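Local structure of N-acetylglucosamine 2-epimerase (Xylella fastidiosa, 3GT5) at residues F21-C26 and F59-A64; G31-Y36 and L74-H79; A287-L292 and D359-K364; E314-A319 and Q333-L338. The protein probably isomerises sugars, as a member of the N-acylglucosamine 2-epimerase family of isomerases. All blocks are in the same frame, centred on the assembly; numbering follows the deposited sequence.

Contact 1: F21-C26 and F59-A64; sequences FYHPRC and FNYAMA
Y61 is met by H23 and C26 at the edge of its ring, close to the ring plane, and its OH in turn sits at the edge of the H23 imidazole. The two rings cross nearly at right angles with centroids 5.4 Å apart, an oblique pair. CB of P24, which follows H23 through a cis peptide bond, lies over one face of the H23 ring. Y61 OH and H23 ND1 share a nearly straight hydrogen bond of 2.8 Å (161°), in which either could be the donor. H23 CG lies anti to the backbone N (chi1 -173°), which extends the imidazole from the end of helix 8-22 toward helix 51-68. Also at the Y61 ring edge, C26 SG stands 3.1 Å from Y61 OH and 3.8 Å from Y61 CE2, a sulfur-aromatic contact. Next to this cluster, N60 ND2 lies over a face of the Y22 ring, 4.5 Å from Y22 CD1, while its main partner is the carbonyl of T375. H23 NE2 is bonded to E72, so both imidazole nitrogens are engaged and the ring's rotation is fixed; the nearby carboxylate would probably polarise the imidazole and, through it, the phenol.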
loop_
_atom_site.group_PDB
_atom_site.type_symbol
_atom_site.label_atom_id
_atom_site.label_comp_id
_atom_site.label_asym_id
_atom_site.label_seq_id
_atom_site.Cartn_x
_atom_site.Cartn_y
_atom_site.Cartn_z
ATOM N N PHE A 21 -6.509 -8.947 16.279
ATOM C CA PHE A 21 -7.825 -8.562 15.753
ATOM C C PHE A 21 -8.273 -9.508 14.621
ATOM O O PHE A 21 -9.421 -9.999 14.577
ATOM C CB PHE A 21 -7.815 -7.099 15.220
ATOM C CG PHE A 21 -9.077 -6.701 14.561
ATOM C CD1 PHE A 21 -10.163 -6.323 15.319
ATOM C CD2 PHE A 21 -9.234 -6.764 13.195
ATOM C CE1 PHE A 21 -11.329 -5.968 14.730
ATOM C CE2 PHE A 21 -10.431 -6.416 12.604
ATOM C CZ PHE A 21 -11.469 -6.012 13.372
ATOM N N TYR A 22 -7.376 -9.763 13.666
ATOM C CA TYR A 22 -7.746 -10.484 12.441
ATOM C C TYR A 22 -7.657 -12.008 12.607
ATOM O O TYR A 22 -8.381 -12.730 11.981
ATOM C CB TYR A 22 -6.798 -10.095 11.302
ATOM C CG TYR A 22 -7.057 -8.732 10.755
ATOM C CD1 TYR A 22 -6.213 -7.666 11.079
ATOM C CD2 TYR A 22 -8.175 -8.479 9.938
ATOM C CE1 TYR A 22 -6.466 -6.371 10.627
ATOM C CE2 TYR A 22 -8.404 -7.164 9.422
ATOM C CZ TYR A 22 -7.562 -6.142 9.780
ATOM O OH TYR A 22 -7.765 -4.872 9.298
ATOM N N HIS A 23 -6.712 -12.461 13.416
ATOM C CA HIS A 23 -6.416 -13.884 13.511
ATOM C C HIS A 23 -7.077 -14.494 14.750
ATOM O O HIS A 23 -6.907 -13.953 15.840
ATOM C CB HIS A 23 -4.898 -14.127 13.582
ATOM C CG HIS A 23 -4.557 -15.580 13.506
ATOM N ND1 HIS A 23 -4.726 -16.298 12.350
ATOM C CD2 HIS A 23 -4.165 -16.464 14.455
ATOM C CE1 HIS A 23 -4.430 -17.570 12.578
ATOM N NE2 HIS A 23 -4.096 -17.697 13.850
ATOM N N PRO A 24 -7.823 -15.610 14.589
ATOM C CA PRO A 24 -8.054 -16.380 13.365
ATOM C C PRO A 24 -9.406 -16.095 12.660
ATOM O O PRO A 24 -9.789 -16.796 11.713
ATOM C CB PRO A 24 -8.020 -17.808 13.884
ATOM C CG PRO A 24 -8.820 -17.679 15.171
ATOM C CD PRO A 24 -8.306 -16.351 15.775
ATOM N N ARG A 25 -10.112 -15.053 13.078
ATOM C CA ARG A 25 -11.462 -14.803 12.580
ATOM C C ARG A 25 -11.555 -14.476 11.079
ATOM O O ARG A 25 -12.601 -14.704 10.467
ATOM C CB ARG A 25 -12.131 -13.702 13.390
ATOM C CG ARG A 25 -12.542 -14.177 14.774
ATOM C CD ARG A 25 -13.072 -13.053 15.647
ATOM N NE ARG A 25 -12.145 -11.914 15.691
ATOM C CZ ARG A 25 -12.379 -10.795 16.365
ATOM N NH1 ARG A 25 -11.485 -9.796 16.347
ATOM N NH2 ARG A 25 -13.482 -10.682 17.082
ATOM N N CYS A 26 -10.451 -13.991 10.490
ATOM C CA CYS A 26 -10.458 -13.653 9.072
ATOM C C CYS A 26 -10.403 -14.865 8.131
ATOM O O CYS A 26 -10.658 -14.719 6.931
ATOM C CB CYS A 26 -9.308 -12.686 8.723
ATOM S SG CYS A 26 -7.660 -13.436 8.848
ATOM N N PHE A 59 0.329 -10.842 2.556
ATOM C CA PHE A 59 1.386 -9.991 3.118
ATOM C C PHE A 59 1.336 -9.975 4.668
ATOM O O PHE A 59 2.374 -10.169 5.301
ATOM C CB PHE A 59 1.307 -8.556 2.515
ATOM C CG PHE A 59 2.190 -7.553 3.164
ATOM C CD1 PHE A 59 3.395 -7.210 2.582
ATOM C CD2 PHE A 59 1.790 -6.897 4.332
ATOM C CE1 PHE A 59 4.216 -6.243 3.152
ATOM C CE2 PHE A 59 2.631 -5.920 4.935
ATOM C CZ PHE A 59 3.838 -5.599 4.324
ATOM N N ASN A 60 0.157 -9.699 5.248
ATOM C CA ASN A 60 -0.064 -9.592 6.709
ATOM C C ASN A 60 0.590 -10.818 7.349
ATOM O O ASN A 60 1.383 -10.727 8.282
ATOM C CB ASN A 60 -1.549 -9.720 7.089
ATOM C CG ASN A 60 -2.384 -8.454 6.934
ATOM O OD1 ASN A 60 -1.969 -7.456 6.330
ATOM N ND2 ASN A 60 -3.612 -8.491 7.549
ATOM N N TYR A 61 0.211 -11.972 6.850
ATOM C CA TYR A 61 0.606 -13.201 7.544
ATOM C C TYR A 61 2.050 -13.560 7.251
ATOM O O TYR A 61 2.754 -14.073 8.151
ATOM C CB TYR A 61 -0.321 -14.324 7.146
ATOM C CG TYR A 61 -1.640 -14.407 7.913
ATOM C CD1 TYR A 61 -1.659 -14.884 9.211
ATOM C CD2 TYR A 61 -2.851 -14.082 7.314
ATOM C CE1 TYR A 61 -2.817 -14.975 9.922
ATOM C CE2 TYR A 61 -4.045 -14.202 7.993
ATOM C CZ TYR A 61 -4.008 -14.643 9.323
ATOM O OH TYR A 61 -5.171 -14.833 10.044
ATOM N N ALA A 62 2.516 -13.313 6.018
ATOM C CA ALA A 62 3.943 -13.553 5.697
ATOM C C ALA A 62 4.880 -12.715 6.517
ATOM O O ALA A 62 5.815 -13.238 7.066
ATOM C CB ALA A 62 4.224 -13.370 4.216
ATOM N N MET A 63 4.625 -11.398 6.626
ATOM C CA MET A 63 5.496 -10.529 7.377
ATOM C C MET A 63 5.422 -10.876 8.890
ATOM O O MET A 63 6.429 -10.859 9.588
ATOM C CB MET A 63 5.146 -9.066 7.086
ATOM C CG MET A 63 5.358 -8.684 5.601
ATOM S SD MET A 63 7.076 -8.828 4.955
ATOM C CE MET A 63 7.759 -7.525 5.941
ATOM N N ALA A 64 4.243 -11.234 9.378
ATOM C CA ALA A 64 4.104 -11.717 10.763
ATOM C C ALA A 64 4.850 -13.027 11.031
ATOM O O ALA A 64 5.498 -13.153 12.057
ATOM C CB ALA A 64 2.655 -11.835 11.158
#

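Contact 2: G31-Y36 and L74-H79; sequences GGFFHY and LDAVHH
H79 donates from NE2 to the carbonyl oxygen of G32, with H79 NE2 and G32 O 2.8 Å apart. The bond is bent, 140° at the hydrogen, and while G32 O lies almost in the imidazole plane, the donor is tilted 24° from the carbonyl plane. The same NE2 makes a weak second bond to the carbonyl of D28, so the one N-H is drawn toward two loop carbonyls. The extended first torsion of H79 carries its ring out from the helix to the loop. Its edge is turned toward the face of F33 in an edge-to-face pair, with planes at 76° and centroids 5.7 Å apart; the closest atoms are F33 CE1 and H79 CD2. The far end of the F33 ring is directed at the helix backbone: F33 CZ lies 3.5 Å from A76 O, which sits near the ring plane, and F33 CE1 is 4.4 Å from A76 CB.

A water stands over one face of the H79 imidazole. It accepts from G32 N at 2.9 Å and donates to H79 O at 2.8 Å, so G32 is tied to H79 both directly and through solvent. Further out, R49 bonds to the carbonyl of G31, and the F33 ring also meets F57 of helix 51-68. A backbone bond between F34 and C26 secures the loop just beyond. Segment 31-36, in the loop between helix 8-22 and strand 36-37, is held against helix 71-88, consistent with a connecting loop packed on the helices of the (alpha/alpha)6 barrel known for this family.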
loop_
_atom_site.group_PDB
_atom_site.type_symbol
_atom_site.label_atom_id
_atom_site.label_comp_id
_atom_site.label_asym_id
_atom_site.label_seq_id
_atom_site.Cartn_x
_atom_site.Cartn_y
_atom_site.Cartn_z
ATOM N N GLY A 31 -12.255 -21.293 1.853
ATOM C CA GLY A 31 -11.398 -20.641 0.840
ATOM C C GLY A 31 -11.117 -19.160 1.153
ATOM O O GLY A 31 -12.047 -18.364 1.352
ATOM N N GLY A 32 -9.822 -18.812 1.207
ATOM C CA GLY A 32 -9.362 -17.436 1.406
ATOM C C GLY A 32 -9.745 -16.850 2.761
ATOM O O GLY A 32 -9.903 -17.578 3.763
ATOM N N PHE A 33 -9.946 -15.532 2.759
ATOM C CA PHE A 33 -10.251 -14.764 3.952
ATOM C C PHE A 33 -11.545 -13.996 3.764
ATOM O O PHE A 33 -11.909 -13.630 2.631
ATOM C CB PHE A 33 -9.110 -13.775 4.241
ATOM C CG PHE A 33 -7.762 -14.407 4.317
ATOM C CD1 PHE A 33 -7.325 -15.059 5.474
ATOM C CD2 PHE A 33 -6.929 -14.408 3.222
ATOM C CE1 PHE A 33 -6.017 -15.639 5.528
ATOM C CE2 PHE A 33 -5.680 -15.019 3.264
ATOM C CZ PHE A 33 -5.229 -15.626 4.426
ATOM N N PHE A 34 -12.229 -13.724 4.875
ATOM C CA PHE A 34 -13.340 -12.778 4.876
ATOM C C PHE A 34 -12.721 -11.369 4.752
ATOM O O PHE A 34 -11.625 -11.096 5.286
ATOM C CB PHE A 34 -14.164 -12.878 6.151
ATOM C CG PHE A 34 -14.718 -14.243 6.393
ATOM C CD1 PHE A 34 -15.766 -14.739 5.590
ATOM C CD2 PHE A 34 -14.199 -15.051 7.400
ATOM C CE1 PHE A 34 -16.285 -16.027 5.801
ATOM C CE2 PHE A 34 -14.719 -16.345 7.598
ATOM C CZ PHE A 34 -15.764 -16.815 6.798
ATOM N N HIS A 35 -13.415 -10.478 4.064
ATOM C CA HIS A 35 -12.861 -9.158 3.721
ATOM C C HIS A 35 -13.583 -7.937 4.324
ATOM O O HIS A 35 -13.163 -6.812 4.087
ATOM C CB HIS A 35 -12.787 -9.014 2.197
ATOM C CG HIS A 35 -11.849 -9.982 1.554
ATOM N ND1 HIS A 35 -11.762 -10.140 0.189
ATOM C CD2 HIS A 35 -10.952 -10.845 2.089
ATOM C CE1 HIS A 35 -10.842 -11.045 -0.090
ATOM N NE2 HIS A 35 -10.314 -11.471 1.043
ATOM N N TYR A 36 -14.653 -8.146 5.102
ATOM C CA TYR A 36 -15.429 -7.037 5.650
ATOM C C TYR A 36 -15.647 -7.237 7.155
ATOM O O TYR A 36 -16.345 -8.186 7.569
ATOM C CB TYR A 36 -16.775 -6.945 4.928
ATOM C CG TYR A 36 -16.713 -6.511 3.463
ATOM C CD1 TYR A 36 -16.926 -5.185 3.087
ATOM C CD2 TYR A 36 -16.476 -7.432 2.466
ATOM C CE1 TYR A 36 -16.895 -4.796 1.761
ATOM C CE2 TYR A 36 -16.431 -7.058 1.137
ATOM C CZ TYR A 36 -16.659 -5.735 0.795
ATOM O OH TYR A 36 -16.639 -5.382 -0.524
ATOM N N LEU A 74 2.268 -19.140 8.951
ATOM C CA LEU A 74 2.747 -19.813 7.716
ATOM C C LEU A 74 1.629 -20.597 7.030
ATOM O O LEU A 74 1.486 -20.534 5.821
ATOM C CB LEU A 74 3.968 -20.707 8.000
ATOM C CG LEU A 74 4.707 -21.382 6.805
ATOM C CD1 LEU A 74 5.200 -20.362 5.815
ATOM C CD2 LEU A 74 5.857 -22.218 7.309
ATOM N N ASP A 75 0.817 -21.328 7.789
ATOM C CA ASP A 75 -0.354 -22.015 7.242
ATOM C C ASP A 75 -1.333 -21.080 6.525
ATOM O O ASP A 75 -1.910 -21.452 5.465
ATOM C CB ASP A 75 -1.131 -22.728 8.347
ATOM C CG ASP A 75 -0.370 -23.898 8.929
ATOM O OD1 ASP A 75 0.591 -24.366 8.283
ATOM O OD2 ASP A 75 -0.769 -24.372 10.023
ATOM N N ALA A 76 -1.525 -19.894 7.114
ATOM C CA ALA A 76 -2.431 -18.898 6.544
ATOM C C ALA A 76 -1.868 -18.308 5.251
ATOM O O ALA A 76 -2.653 -18.007 4.355
ATOM C CB ALA A 76 -2.740 -17.757 7.547
ATOM N N VAL A 77 -0.550 -18.146 5.148
ATOM C CA VAL A 77 0.096 -17.722 3.866
ATOM C C VAL A 77 -0.256 -18.711 2.744
ATOM O O VAL A 77 -0.698 -18.299 1.641
ATOM C CB VAL A 77 1.650 -17.581 4.002
ATOM C CG1 VAL A 77 2.352 -17.399 2.615
ATOM C CG2 VAL A 77 2.027 -16.425 4.922
ATOM N N HIS A 78 -0.081 -20.018 3.018
ATOM C CA HIS A 78 -0.476 -21.072 2.034
ATOM C C HIS A 78 -1.972 -21.044 1.637
ATOM O O HIS A 78 -2.326 -21.064 0.463
ATOM C CB HIS A 78 -0.112 -22.487 2.579
ATOM C CG HIS A 78 1.348 -22.826 2.466
ATOM N ND1 HIS A 78 2.321 -22.267 3.267
ATOM C CD2 HIS A 78 2.004 -23.677 1.634
ATOM C CE1 HIS A 78 3.507 -22.768 2.946
ATOM N NE2 HIS A 78 3.338 -23.621 1.956
ATOM N N HIS A 79 -2.848 -20.951 2.629
ATOM C CA HIS A 79 -4.266 -20.833 2.416
ATOM C C HIS A 79 -4.608 -19.627 1.524
ATOM O O HIS A 79 -5.400 -19.744 0.591
ATOM C CB HIS A 79 -4.941 -20.726 3.808
ATOM C CG HIS A 79 -6.428 -20.610 3.788
ATOM N ND1 HIS A 79 -7.263 -21.717 3.740
ATOM C CD2 HIS A 79 -7.240 -19.534 3.931
ATOM C CE1 HIS A 79 -8.522 -21.311 3.774
ATOM N NE2 HIS A 79 -8.534 -19.988 3.912
HETATM O O HOH W 1 -7.959 -20.853 0.376
#

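Contact 3: A287-L292 and D359-K364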
loop_
_atom_site.group_PDB
_atom_site.type_symbol
_atom_site.label_atom_id
_atom_site.label_comp_id
_atom_site.label_asym_id
_atom_site.label_seq_id
_atom_site.Cartn_x
_atom_site.Cartn_y
_atom_site.Cartn_z
ATOM N N ALA A 287 -2.733 21.451 12.321
ATOM C CA ALA A 287 -2.022 21.907 13.519
ATOM C C ALA A 287 -3.002 22.099 14.676
ATOM O O ALA A 287 -2.586 22.066 15.822
ATOM C CB ALA A 287 -1.211 23.191 13.253
ATOM N N VAL A 288 -4.291 22.240 14.378
ATOM C CA VAL A 288 -5.313 22.446 15.407
ATOM C C VAL A 288 -5.808 21.121 16.025
ATOM O O VAL A 288 -5.709 20.934 17.236
ATOM C CB VAL A 288 -6.505 23.266 14.857
ATOM C CG1 VAL A 288 -7.606 23.453 15.939
ATOM C CG2 VAL A 288 -6.027 24.610 14.337
ATOM N N ARG A 289 -6.308 20.215 15.188
ATOM C CA ARG A 289 -6.939 18.959 15.626
ATOM C C ARG A 289 -6.013 17.725 15.544
ATOM O O ARG A 289 -6.344 16.667 16.073
ATOM C CB ARG A 289 -8.220 18.755 14.824
ATOM C CG ARG A 289 -9.176 19.964 14.924
ATOM C CD ARG A 289 -10.371 19.945 13.930
ATOM N NE ARG A 289 -9.939 19.985 12.526
ATOM C CZ ARG A 289 -10.746 19.871 11.469
ATOM N NH1 ARG A 289 -12.069 19.756 11.625
ATOM N NH2 ARG A 289 -10.239 19.885 10.239
ATOM N N GLY A 290 -4.843 17.876 14.922
ATOM C CA GLY A 290 -3.907 16.747 14.728
ATOM C C GLY A 290 -4.227 15.951 13.474
ATOM O O GLY A 290 -5.374 15.901 13.019
ATOM N N GLY A 291 -3.187 15.328 12.897
ATOM C CA GLY A 291 -3.392 14.323 11.836
ATOM C C GLY A 291 -3.191 14.940 10.457
ATOM O O GLY A 291 -3.377 16.127 10.277
ATOM N N LEU A 292 -2.820 14.108 9.489
ATOM C CA LEU A 292 -2.686 14.560 8.114
ATOM C C LEU A 292 -4.027 14.409 7.386
ATOM O O LEU A 292 -4.640 13.314 7.362
ATOM C CB LEU A 292 -1.621 13.733 7.394
ATOM C CG LEU A 292 -0.195 13.844 7.884
ATOM C CD1 LEU A 292 0.639 12.746 7.202
ATOM C CD2 LEU A 292 0.353 15.211 7.573
ATOM N N ASP A 359 -13.635 11.837 10.591
ATOM C CA ASP A 359 -13.866 13.112 9.949
ATOM C C ASP A 359 -12.839 14.152 10.442
ATOM O O ASP A 359 -11.944 13.853 11.230
ATOM C CB ASP A 359 -15.345 13.537 10.091
ATOM C CG ASP A 359 -15.675 14.070 11.471
ATOM O OD1 ASP A 359 -14.788 14.142 12.322
ATOM O OD2 ASP A 359 -16.856 14.436 11.692
ATOM N N GLY A 360 -12.909 15.383 9.943
ATOM C CA GLY A 360 -11.881 16.367 10.246
ATOM C C GLY A 360 -11.812 16.699 11.731
ATOM O O GLY A 360 -10.722 17.062 12.253
ATOM N N ASP A 361 -12.952 16.517 12.414
ATOM C CA ASP A 361 -13.049 16.649 13.895
ATOM C C ASP A 361 -12.673 15.384 14.695
ATOM O O ASP A 361 -12.923 15.297 15.908
ATOM C CB ASP A 361 -14.467 17.064 14.267
ATOM C CG ASP A 361 -14.825 18.427 13.701
ATOM O OD1 ASP A 361 -13.994 19.366 13.847
ATOM O OD2 ASP A 361 -15.912 18.530 13.093
ATOM N N ASN A 362 -12.071 14.405 14.010
ATOM C CA ASN A 362 -11.628 13.179 14.637
ATOM C C ASN A 362 -12.783 12.336 15.160
ATOM O O ASN A 362 -12.611 11.560 16.107
ATOM C CB ASN A 362 -10.599 13.493 15.750
ATOM C CG ASN A 362 -9.366 14.122 15.231
ATOM O OD1 ASN A 362 -8.917 13.797 14.121
ATOM N ND2 ASN A 362 -8.794 15.056 16.000
ATOM N N ARG A 363 -13.942 12.434 14.514
ATOM C CA ARG A 363 -15.095 11.584 14.859
ATOM C C ARG A 363 -15.263 10.432 13.899
ATOM O O ARG A 363 -15.039 10.569 12.706
ATOM C CB ARG A 363 -16.373 12.417 14.873
ATOM C CG ARG A 363 -16.356 13.537 15.926
ATOM C CD ARG A 363 -17.674 14.350 15.901
ATOM N NE ARG A 363 -17.913 14.776 14.524
ATOM C CZ ARG A 363 -18.877 15.585 14.108
ATOM N NH1 ARG A 363 -19.759 16.112 14.958
ATOM N NH2 ARG A 363 -18.930 15.884 12.809
ATOM N N LYS A 364 -15.697 9.292 14.434
ATOM C CA LYS A 364 -16.035 8.113 13.656
ATOM C C LYS A 364 -17.251 8.311 12.772
ATOM O O LYS A 364 -18.235 8.893 13.197
ATOM C CB LYS A 364 -16.398 6.965 14.611
ATOM C CG LYS A 364 -15.317 6.602 15.618
ATOM C CD LYS A 364 -14.354 5.611 15.046
ATOM C CE LYS A 364 -15.037 4.306 14.625
ATOM N NZ LYS A 364 -15.907 3.725 15.684
#
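A type I beta turn from D359 to N362 docks on the loop that follows helix 269-284, with R289 lying against G360 and D361 while N362 reaches back to the R289 backbone. The R289 guanidinium places one face against the turn: G360 O approaches R289 CZ to 2.9 Å from above, and neither NE nor NH1 has the angle for a hydrogen bond to it. That carbonyl is bonded instead to K307, as is the carbonyl of G290. At the guanidinium edge, R289 NH1 makes a salt bridge of 3.0 Å to D361 OD1, which lies in the guanidinium plane but is met from above the carboxylate plane, the two groups being turned 75° apart. D286 and D305 pair with NE and NH2, so three carboxylates surround this arginine and probably balance its charge.

In the (alpha/alpha)6 barrel expected for this family, such loops join successive helices, and here two that are distant in sequence are clasped at the protein surface. The second bond runs the other way. N362 ND2 gives a hydrogen bond of 2.9 Å to R289 O, which lies close to the amide plane; Y341 holds the other end of the amide through OD1. Behind the turn, D359 receives R363 side-on: R363 NE and NH2 both bond D359 OD2, at 3.0 and 2.8 Å, while the R363 backbone N reaches OD1.

Contact 4: E314-A319 and Q333-L338; sequences ESLAAA and QWYDRL
L316 and Y335 lie where two consecutive helices, 309-326 and 329-346, pack as an antiparallel alpha-hairpin, in keeping with the (alpha/alpha)6 barrel of this family. The segments run at 154° with their axes 8.4 Å apart, and no hydrogen bond crosses between them. A first torsion of -178° turns the Y335 side chain away from its own N and swings the ring across L316 at a slant, Y335 CE1 lying 4.0 Å from L316 CD1. The phenol continues past the contact to bond the carbonyl of F5. L316 CG sits between its own N and carbonyl carbon (chi1 64°), sending the CD1 branch to that ring, while L316 CB lies 4.0 Å from L338 CB. L338 points its CD1 branch into the opposite helix, where L338 CD1 touches S315 CB at 3.8 Å and lies 3.7 Å from L316 N. S315 OG is turned to T251. One turn further along, the small A319 lets the helices approach: its CB rests on Y335 N and touches the CB atoms of both W334 and Y335, while the indole of W334 leads off to F277 and W285. The ring edge of Y335 meets the L316 carbonyl nearly in its own plane, Y335 CD1 lying 3.3 Å from L316 O.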
loop_
_atom_site.group_PDB
_atom_site.type_symbol
_atom_site.label_atom_id
_atom_site.label_comp_id
_atom_site.label_asym_id
_atom_site.label_seq_id
_atom_site.Cartn_x
_atom_site.Cartn_y
_atom_site.Cartn_z
ATOM N N GLU A 314 1.851 5.604 6.453
ATOM C CA GLU A 314 2.878 5.712 5.412
ATOM C C GLU A 314 3.818 6.872 5.763
ATOM O O GLU A 314 5.037 6.820 5.522
ATOM C CB GLU A 314 2.263 5.939 4.023
ATOM C CG GLU A 314 1.528 4.725 3.463
ATOM C CD GLU A 314 2.430 3.500 3.217
ATOM O OE1 GLU A 314 3.656 3.662 2.935
ATOM O OE2 GLU A 314 1.928 2.360 3.295
ATOM N N SER A 315 3.228 7.927 6.359
ATOM C CA SER A 315 3.974 9.082 6.698
ATOM C C SER A 315 4.940 8.834 7.853
ATOM O O SER A 315 6.067 9.333 7.846
ATOM C CB SER A 315 3.068 10.288 6.954
ATOM O OG SER A 315 2.318 10.571 5.785
ATOM N N LEU A 316 4.516 8.099 8.869
ATOM C CA LEU A 316 5.451 7.795 9.968
ATOM C C LEU A 316 6.540 6.834 9.527
ATOM O O LEU A 316 7.657 6.927 9.998
ATOM C CB LEU A 316 4.708 7.343 11.258
ATOM C CG LEU A 316 3.909 6.080 11.254
ATOM C CD1 LEU A 316 4.784 4.879 11.510
ATOM C CD2 LEU A 316 2.688 6.098 12.271
ATOM N N ALA A 317 6.257 5.940 8.576
ATOM C CA ALA A 317 7.296 5.033 8.084
ATOM C C ALA A 317 8.332 5.841 7.310
ATOM O O ALA A 317 9.560 5.693 7.537
ATOM C CB ALA A 317 6.660 3.910 7.203
ATOM N N ALA A 318 7.863 6.745 6.438
ATOM C CA ALA A 318 8.741 7.656 5.726
ATOM C C ALA A 318 9.595 8.515 6.694
ATOM O O ALA A 318 10.764 8.649 6.482
ATOM C CB ALA A 318 7.931 8.549 4.774
ATOM N N ALA A 319 8.977 9.055 7.750
ATOM C CA ALA A 319 9.681 9.920 8.715
ATOM C C ALA A 319 10.806 9.164 9.400
ATOM O O ALA A 319 11.894 9.696 9.527
ATOM C CB ALA A 319 8.691 10.503 9.735
ATOM N N GLN A 333 10.871 14.007 15.222
ATOM C CA GLN A 333 9.765 14.780 15.775
ATOM C C GLN A 333 8.487 14.544 14.968
ATOM O O GLN A 333 7.399 14.412 15.553
ATOM C CB GLN A 333 10.122 16.260 15.909
ATOM C CG GLN A 333 11.126 16.419 17.034
ATOM C CD GLN A 333 11.930 17.678 16.982
ATOM O OE1 GLN A 333 11.727 18.557 16.136
ATOM N NE2 GLN A 333 12.888 17.773 17.904
ATOM N N TRP A 334 8.610 14.452 13.645
ATOM C CA TRP A 334 7.420 14.120 12.828
ATOM C C TRP A 334 6.885 12.735 13.156
ATOM O O TRP A 334 5.697 12.539 13.327
ATOM C CB TRP A 334 7.694 14.244 11.333
ATOM C CG TRP A 334 7.425 15.638 10.847
ATOM C CD1 TRP A 334 8.337 16.554 10.436
ATOM C CD2 TRP A 334 6.143 16.263 10.720
ATOM N NE1 TRP A 334 7.710 17.713 10.074
ATOM C CE2 TRP A 334 6.360 17.557 10.210
ATOM C CE3 TRP A 334 4.832 15.839 10.951
ATOM C CZ2 TRP A 334 5.318 18.446 9.965
ATOM C CZ3 TRP A 334 3.803 16.712 10.712
ATOM C CH2 TRP A 334 4.057 18.014 10.222
ATOM N N TYR A 335 7.789 11.775 13.211
ATOM C CA TYR A 335 7.455 10.409 13.624
ATOM C C TYR A 335 6.654 10.378 14.921
ATOM O O TYR A 335 5.620 9.728 14.999
ATOM C CB TYR A 335 8.742 9.613 13.801
ATOM C CG TYR A 335 8.566 8.170 14.179
ATOM C CD1 TYR A 335 8.280 7.215 13.225
ATOM C CD2 TYR A 335 8.690 7.751 15.498
ATOM C CE1 TYR A 335 8.100 5.869 13.551
ATOM C CE2 TYR A 335 8.501 6.415 15.832
ATOM C CZ TYR A 335 8.216 5.474 14.873
ATOM O OH TYR A 335 8.031 4.143 15.240
ATOM N N ASP A 336 7.145 11.103 15.918
ATOM C CA ASP A 336 6.532 11.115 17.244
ATOM C C ASP A 336 5.157 11.754 17.218
ATOM O O ASP A 336 4.245 11.256 17.838
ATOM C CB ASP A 336 7.401 11.880 18.263
ATOM C CG ASP A 336 8.698 11.157 18.648
ATOM O OD1 ASP A 336 8.936 9.955 18.362
ATOM O OD2 ASP A 336 9.521 11.837 19.299
ATOM N N ARG A 337 4.984 12.846 16.495
ATOM C CA ARG A 337 3.662 13.487 16.473
ATOM C C ARG A 337 2.623 12.703 15.677
ATOM O O ARG A 337 1.421 12.695 16.019
ATOM C CB ARG A 337 3.741 14.987 16.082
ATOM C CG ARG A 337 3.939 15.354 14.642
ATOM C CD ARG A 337 3.846 16.929 14.464
ATOM N NE ARG A 337 4.872 17.672 15.222
ATOM C CZ ARG A 337 6.125 17.978 14.823
ATOM N NH1 ARG A 337 6.607 17.648 13.633
ATOM N NH2 ARG A 337 6.926 18.654 15.641
ATOM N N LEU A 338 3.079 12.030 14.616
ATOM C CA LEU A 338 2.197 11.174 13.834
ATOM C C LEU A 338 1.719 10.022 14.706
ATOM O O LEU A 338 0.537 9.700 14.723
ATOM C CB LEU A 338 2.910 10.661 12.556
ATOM C CG LEU A 338 2.973 11.738 11.457
ATOM C CD1 LEU A 338 4.057 11.391 10.436
ATOM C CD2 LEU A 338 1.658 11.915 10.743
#

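Contacts 1, 2 and 4 are buried, whereas contact 3 joins two loops at the surface. Contacts 1 and 2 set the end of helix 8-22 and the loop after it against helices; contact 4 sets helix on helix. Contacts 1 and 2 touch, their centres about 8 Å apart: Y61 packs on F33, and helices 51-68 and 71-88, which carry one segment each, are consecutive. Both use a histidine and aromatic rings. Contact 4 is mainly apolar packing, with no hydrogen bond across it, while contact 3 relies on charge and backbone carbonyls; they meet through L292, which packs on S315 and L338, and contact 4 is nested in the loop that contact 3 closes. Contacts 2 and 3 lie about 34 Å apart, centre to centre.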